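Local coordinates for Xaa-Pro dipeptidase (Lactobacillus brevis, PDB 3I7M), which probably acts as a manganese-dependent metalloexopeptidase of the M24B family, represented here by its N-terminal creatinase/prolidase domain alone, at residues Q10-Q15 with T131-H136; A112-L117 with P124-D129. All blocks are in the same frame, centred on the assembly; numbering follows the deposited sequence.

Contact 1 (Q10-Q15 with T131-H136)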
loop_
_atom_site.group_PDB
_atom_site.type_symbol
_atom_site.label_atom_id
_atom_site.label_comp_id
_atom_site.label_asym_id
_atom_site.label_seq_id
_atom_site.Cartn_x
_atom_site.Cartn_y
_atom_site.Cartn_z
ATOM N N GLN A 10 -11.214 0.110 -3.085
ATOM C CA GLN A 10 -11.784 0.375 -1.785
ATOM C C GLN A 10 -12.995 -0.501 -1.538
ATOM O O GLN A 10 -13.162 -1.066 -0.458
ATOM C CB GLN A 10 -12.138 1.865 -1.691
ATOM C CG GLN A 10 -12.911 2.181 -0.467
ATOM C CD GLN A 10 -13.043 3.676 -0.325
ATOM O OE1 GLN A 10 -13.854 4.303 -1.013
ATOM N NE2 GLN A 10 -12.198 4.270 0.515
ATOM N N GLN A 11 -13.823 -0.637 -2.566
ATOM C CA GLN A 11 -15.029 -1.440 -2.434
ATOM C C GLN A 11 -14.698 -2.913 -2.148
ATOM O O GLN A 11 -15.307 -3.587 -1.300
ATOM C CB GLN A 11 -15.892 -1.292 -3.703
ATOM C CG GLN A 11 -17.175 -2.078 -3.673
ATOM C CD GLN A 11 -17.859 -2.109 -5.020
ATOM O OE1 GLN A 11 -17.668 -3.044 -5.819
ATOM N NE2 GLN A 11 -18.671 -1.093 -5.285
ATOM N N TRP A 12 -13.711 -3.415 -2.878
ATOM C CA TRP A 12 -13.244 -4.796 -2.728
ATOM C C TRP A 12 -12.761 -5.006 -1.301
ATOM O O TRP A 12 -13.062 -6.004 -0.669
ATOM C CB TRP A 12 -12.142 -5.119 -3.771
ATOM C CG TRP A 12 -11.628 -6.514 -3.719
ATOM C CD1 TRP A 12 -12.015 -7.564 -4.477
ATOM C CD2 TRP A 12 -10.605 -7.048 -2.812
ATOM N NE1 TRP A 12 -11.290 -8.690 -4.147
ATOM C CE2 TRP A 12 -10.440 -8.402 -3.114
ATOM C CE3 TRP A 12 -9.790 -6.478 -1.828
ATOM C CZ2 TRP A 12 -9.531 -9.213 -2.437
ATOM C CZ3 TRP A 12 -8.937 -7.273 -1.138
ATOM C CH2 TRP A 12 -8.809 -8.646 -1.425
ATOM N N THR A 13 -11.983 -4.025 -0.835
ATOM C CA THR A 13 -11.433 -4.071 0.526
ATOM C C THR A 13 -12.585 -4.178 1.564
ATOM O O THR A 13 -12.561 -4.987 2.451
ATOM C CB THR A 13 -10.598 -2.844 0.750
ATOM O OG1 THR A 13 -9.569 -2.797 -0.273
ATOM C CG2 THR A 13 -9.934 -2.841 2.097
ATOM N N ALA A 14 -13.580 -3.324 1.419
ATOM C CA ALA A 14 -14.742 -3.360 2.322
ATOM C C ALA A 14 -15.545 -4.644 2.221
ATOM O O ALA A 14 -15.889 -5.274 3.239
ATOM C CB ALA A 14 -15.618 -2.097 2.010
ATOM N N GLN A 15 -15.754 -5.124 1.006
ATOM C CA GLN A 15 -16.452 -6.378 0.794
ATOM C C GLN A 15 -15.770 -7.605 1.370
ATOM O O GLN A 15 -16.430 -8.571 1.723
ATOM C CB GLN A 15 -16.692 -6.589 -0.706
ATOM C CG GLN A 15 -17.681 -5.600 -1.286
ATOM C CD GLN A 15 -17.751 -5.695 -2.806
ATOM O OE1 GLN A 15 -17.010 -6.477 -3.427
ATOM N NE2 GLN A 15 -18.613 -4.898 -3.414
ATOM N N THR A 131 -4.308 -10.413 -5.530
ATOM C CA THR A 131 -3.614 -10.692 -6.800
ATOM C C THR A 131 -4.609 -10.901 -7.963
ATOM O O THR A 131 -4.516 -10.246 -8.990
ATOM C CB THR A 131 -2.694 -11.895 -6.656
ATOM O OG1 THR A 131 -1.645 -11.534 -5.762
ATOM C CG2 THR A 131 -2.074 -12.285 -8.059
ATOM N N SER A 132 -5.567 -11.807 -7.769
ATOM C CA SER A 132 -6.505 -12.152 -8.823
ATOM C C SER A 132 -7.408 -10.963 -9.189
ATOM O O SER A 132 -7.708 -10.721 -10.391
ATOM C CB SER A 132 -7.348 -13.341 -8.394
ATOM O OG SER A 132 -8.343 -13.582 -9.353
ATOM N N PHE A 133 -7.908 -10.243 -8.172
ATOM C CA PHE A 133 -8.782 -9.071 -8.382
ATOM C C PHE A 133 -8.043 -7.993 -9.261
ATOM O O PHE A 133 -8.565 -7.459 -10.273
ATOM C CB PHE A 133 -9.285 -8.469 -7.101
ATOM C CG PHE A 133 -10.141 -7.202 -7.298
ATOM C CD1 PHE A 133 -11.495 -7.282 -7.607
ATOM C CD2 PHE A 133 -9.607 -5.942 -7.167
ATOM C CE1 PHE A 133 -12.258 -6.132 -7.820
ATOM C CE2 PHE A 133 -10.366 -4.808 -7.350
ATOM C CZ PHE A 133 -11.703 -4.906 -7.677
ATOM N N ILE A 134 -6.786 -7.717 -8.908
ATOM C CA ILE A 134 -5.998 -6.748 -9.664
ATOM C C ILE A 134 -5.798 -7.289 -11.094
ATOM O O ILE A 134 -5.828 -6.515 -12.071
ATOM C CB ILE A 134 -4.638 -6.471 -8.981
ATOM C CG1 ILE A 134 -4.777 -5.786 -7.612
ATOM C CG2 ILE A 134 -3.697 -5.733 -10.000
ATOM C CD1 ILE A 134 -5.572 -4.502 -7.556
ATOM N N GLU A 135 -5.527 -8.583 -11.245
ATOM C CA GLU A 135 -5.269 -9.232 -12.558
ATOM C C GLU A 135 -6.460 -8.986 -13.499
ATOM O O GLU A 135 -6.298 -8.749 -14.727
ATOM C CB GLU A 135 -5.122 -10.753 -12.360
ATOM C CG GLU A 135 -3.809 -11.393 -12.770
ATOM C CD GLU A 135 -3.432 -12.634 -11.911
ATOM O OE1 GLU A 135 -2.219 -12.906 -11.738
ATOM O OE2 GLU A 135 -4.340 -13.353 -11.419
ATOM N N HIS A 136 -7.680 -9.065 -12.941
ATOM C CA HIS A 136 -8.935 -8.964 -13.725
ATOM C C HIS A 136 -9.445 -7.580 -13.978
ATOM O O HIS A 136 -10.333 -7.406 -14.820
ATOM C CB HIS A 136 -10.094 -9.775 -13.107
ATOM C CG HIS A 136 -9.770 -11.217 -12.938
ATOM N ND1 HIS A 136 -10.242 -11.967 -11.880
ATOM C CD2 HIS A 136 -8.972 -12.037 -13.663
ATOM C CE1 HIS A 136 -9.770 -13.198 -11.982
ATOM N NE2 HIS A 136 -9.000 -13.265 -13.055
#

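Contact 2 (A112-L117 with P124-D129)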
loop_
_atom_site.group_PDB
_atom_site.type_symbol
_atom_site.label_atom_id
_atom_site.label_comp_id
_atom_site.label_asym_id
_atom_site.label_seq_id
_atom_site.Cartn_x
_atom_site.Cartn_y
_atom_site.Cartn_z
ATOM N N ALA A 112 9.624 -11.468 3.583
ATOM C CA ALA A 112 10.270 -10.636 4.592
ATOM C C ALA A 112 9.550 -9.303 4.734
ATOM O O ALA A 112 9.523 -8.682 5.815
ATOM C CB ALA A 112 11.722 -10.388 4.244
ATOM N N ARG A 113 8.989 -8.791 3.630
ATOM C CA ARG A 113 8.330 -7.523 3.655
ATOM C C ARG A 113 6.984 -7.633 4.312
ATOM O O ARG A 113 6.549 -6.759 5.080
ATOM C CB ARG A 113 8.267 -6.903 2.231
ATOM C CG ARG A 113 9.588 -6.613 1.666
ATOM C CD ARG A 113 9.575 -5.961 0.349
ATOM N NE ARG A 113 10.929 -5.895 -0.163
ATOM C CZ ARG A 113 11.538 -4.832 -0.628
ATOM N NH1 ARG A 113 10.868 -3.713 -0.803
ATOM N NH2 ARG A 113 12.834 -4.952 -0.987
HETATM N N MSE A 114 6.202 -8.665 3.972
HETATM C CA MSE A 114 4.986 -8.929 4.707
HETATM C C MSE A 114 5.255 -8.985 6.186
HETATM O O MSE A 114 4.524 -8.388 6.950
HETATM C CB MSE A 114 4.289 -10.199 4.266
HETATM C CG MSE A 114 3.131 -10.593 5.206
HETATM SE SE MSE A 114 2.326 -12.243 4.745
HETATM C CE MSE A 114 3.770 -13.399 5.312
ATOM N N GLU A 115 6.270 -9.714 6.602
ATOM C CA GLU A 115 6.558 -9.853 8.032
ATOM C C GLU A 115 6.978 -8.544 8.640
ATOM O O GLU A 115 6.657 -8.275 9.812
ATOM C CB GLU A 115 7.588 -11.001 8.274
ATOM C CG GLU A 115 7.043 -12.331 7.935
ATOM C CD GLU A 115 7.992 -13.564 8.110
ATOM O OE1 GLU A 115 9.166 -13.345 8.312
ATOM O OE2 GLU A 115 7.433 -14.671 8.058
ATOM N N ALA A 116 7.778 -7.759 7.937
ATOM C CA ALA A 116 8.224 -6.468 8.503
ATOM C C ALA A 116 7.052 -5.543 8.727
ATOM O O ALA A 116 6.953 -4.809 9.712
ATOM C CB ALA A 116 9.224 -5.807 7.602
ATOM N N LEU A 117 6.135 -5.526 7.813
ATOM C CA LEU A 117 4.880 -4.774 7.949
ATOM C C LEU A 117 4.063 -5.296 9.104
ATOM O O LEU A 117 3.622 -4.525 9.994
ATOM C CB LEU A 117 4.110 -4.781 6.627
ATOM C CG LEU A 117 2.802 -3.983 6.549
ATOM C CD1 LEU A 117 3.029 -2.484 6.717
ATOM C CD2 LEU A 117 2.020 -4.279 5.278
ATOM N N PRO A 124 -2.350 -8.364 13.317
ATOM C CA PRO A 124 -2.967 -8.387 11.978
ATOM C C PRO A 124 -3.063 -9.810 11.427
ATOM O O PRO A 124 -2.384 -10.715 11.932
ATOM C CB PRO A 124 -1.961 -7.584 11.141
ATOM C CG PRO A 124 -0.629 -7.913 11.818
ATOM C CD PRO A 124 -0.912 -7.999 13.245
ATOM N N SER A 125 -3.861 -9.991 10.402
ATOM C CA SER A 125 -4.063 -11.293 9.770
ATOM C C SER A 125 -3.932 -11.127 8.255
ATOM O O SER A 125 -4.740 -10.416 7.651
ATOM C CB SER A 125 -5.478 -11.845 10.017
ATOM O OG SER A 125 -5.701 -12.127 11.394
ATOM N N PHE A 126 -2.869 -11.645 7.648
ATOM C CA PHE A 126 -2.624 -11.486 6.223
ATOM C C PHE A 126 -3.177 -12.710 5.507
ATOM O O PHE A 126 -2.458 -13.546 4.955
ATOM C CB PHE A 126 -1.110 -11.280 5.948
ATOM C CG PHE A 126 -0.605 -9.938 6.336
ATOM C CD1 PHE A 126 -0.396 -8.975 5.414
ATOM C CD2 PHE A 126 -0.352 -9.610 7.667
ATOM C CE1 PHE A 126 0.105 -7.711 5.732
ATOM C CE2 PHE A 126 0.131 -8.320 8.024
ATOM C CZ PHE A 126 0.328 -7.375 7.052
ATOM N N ASP A 127 -4.502 -12.814 5.518
ATOM C CA ASP A 127 -5.195 -13.972 4.983
ATOM C C ASP A 127 -6.006 -13.619 3.732
ATOM O O ASP A 127 -6.889 -14.344 3.305
ATOM C CB ASP A 127 -6.051 -14.616 6.081
ATOM C CG ASP A 127 -7.017 -13.719 6.724
ATOM O OD1 ASP A 127 -7.186 -12.533 6.400
ATOM O OD2 ASP A 127 -7.699 -14.320 7.608
ATOM N N LEU A 128 -5.704 -12.484 3.135
ATOM C CA LEU A 128 -6.404 -12.003 1.943
ATOM C C LEU A 128 -5.412 -11.686 0.798
ATOM O O LEU A 128 -4.376 -11.044 1.031
ATOM C CB LEU A 128 -7.155 -10.721 2.254
ATOM C CG LEU A 128 -8.389 -10.846 3.137
ATOM C CD1 LEU A 128 -8.904 -9.463 3.491
ATOM C CD2 LEU A 128 -9.512 -11.623 2.487
ATOM N N ASP A 129 -5.733 -12.086 -0.423
ATOM C CA ASP A 129 -4.885 -11.944 -1.589
ATOM C C ASP A 129 -5.693 -11.199 -2.621
ATOM O O ASP A 129 -6.727 -11.657 -3.061
ATOM C CB ASP A 129 -4.428 -13.314 -2.088
ATOM C CG ASP A 129 -3.346 -13.235 -3.124
ATOM O OD1 ASP A 129 -2.941 -12.125 -3.497
ATOM O OD2 ASP A 129 -2.879 -14.321 -3.527
#

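Contact 1 (Q10-Q15 with T131-H136)
Trp-12 of helix 5-15 reaches across to Phe-133 of helix 131-136, and this single aromatic pair makes the whole contact. With CG anti to its N (chi1 -179°), Trp-12 carries the indole out toward the second helix and leaves its five-membered ring over one face of the phenyl. The two rings are neither stacked nor edge-to-face: their planes meet obliquely at 36°, with centroids 4.2 Å apart. Behind the ring, Trp-12 CB rests over the same phenyl in a CH-pi contact, 4.0 Å from the Phe-133 centroid. Farther along the indole, NE1 comes to 3.6 Å from Phe-133 CB; the indole and the phenyl pass side by side, each running toward the other's helix. The pair fastens the last modelled helix of the creatinase/prolidase N-terminal domain onto its first one. Ile-9, a turn earlier on helix 5-15, also touches Phe-133, while Trp-12 itself stacks with the His-16 ring and packs on Ile-130. An alanine in place of Phe-133 takes away the phenyl that Trp-12 CB and the pyrrole part of the indole lie against, and would probably open a gap beside the indole and cost helix 131-136 one of its holds on helix 5-15. Thr-13, next in sequence, ties helix 5-15 to its surroundings through OG1, which is hydrogen-bonded to Ile-9 O and Thr-21 OG1.

Contact 2 (A112-L117 with P124-D129)
Asp-129 OD1, at the end of the strand whose Phe-126 meets Met-114 and Leu-117, is gripped by several groups: the backbone N of Lys-106, the hydroxyl of Thr-131, and the backbone N of Thr-131, which it caps at the entrance to helix 131-136. Three residues back, the contact itself is apolar and centres on the ring of Phe-126. Met-114, present as selenomethionine, in the conformer described here lays its CG over one face of that ring as a CH-pi contact, 4.1 Å from the centroid and 19° off the normal. Its SE continues past the ring toward the root of the phenyl side chain, where it stands 3.8 Å from Phe-126 CB. Relative to the ring normal SE sits obliquely, 4.8 Å from the Phe-126 centroid, in a Met-aromatic contact. The bend at chi3 (72°) then turns CE back from the phenyl, so that CG and SE do the touching. Leu-117, one helical turn on, comes from a different side: with CG anti to the backbone N (chi1 -177°), its CD2 arrives at the ring edge near the plane, 3.9 Å from Phe-126 CZ, and the two side chains cross at about a right angle. One ring is thus met both over a face and at its far edge. Phe-126 also touches Val-102 and Ile-104 of strand 101-104, and Leu-117 extends the packing to Trp-85 and Ile-88 of helix 84-94. Together these contacts hold helix 111-118 of a beta-alpha-beta unit against its second strand, 125-129, an outermost strand of the mixed sheet, which pairs with its parallel neighbour 101-104 through Ser-125 and Leu-128.

How the contacts relate
From the N terminus the chain first runs through helix 5-15, whose partner, helix 131-136, comes only at the end of the modelled chain; contact 1 therefore closes a loop of 115 residues that takes in the whole mixed sheet. Contact 2 is nested inside it, a short closure in which helix 111-118 turns back through a brief loop onto strand 125-129. That strand leads through a short turn into helix 131-136, so the two contacts share one continuous C-terminal piece. Their centres lie about 16 Å apart, yet they meet where Trp-12 CZ2 packs 3.8 Å from Asp-129 O. Contact 1 joins the terminal helices; contact 2 joins a crossover helix to the sheet edge.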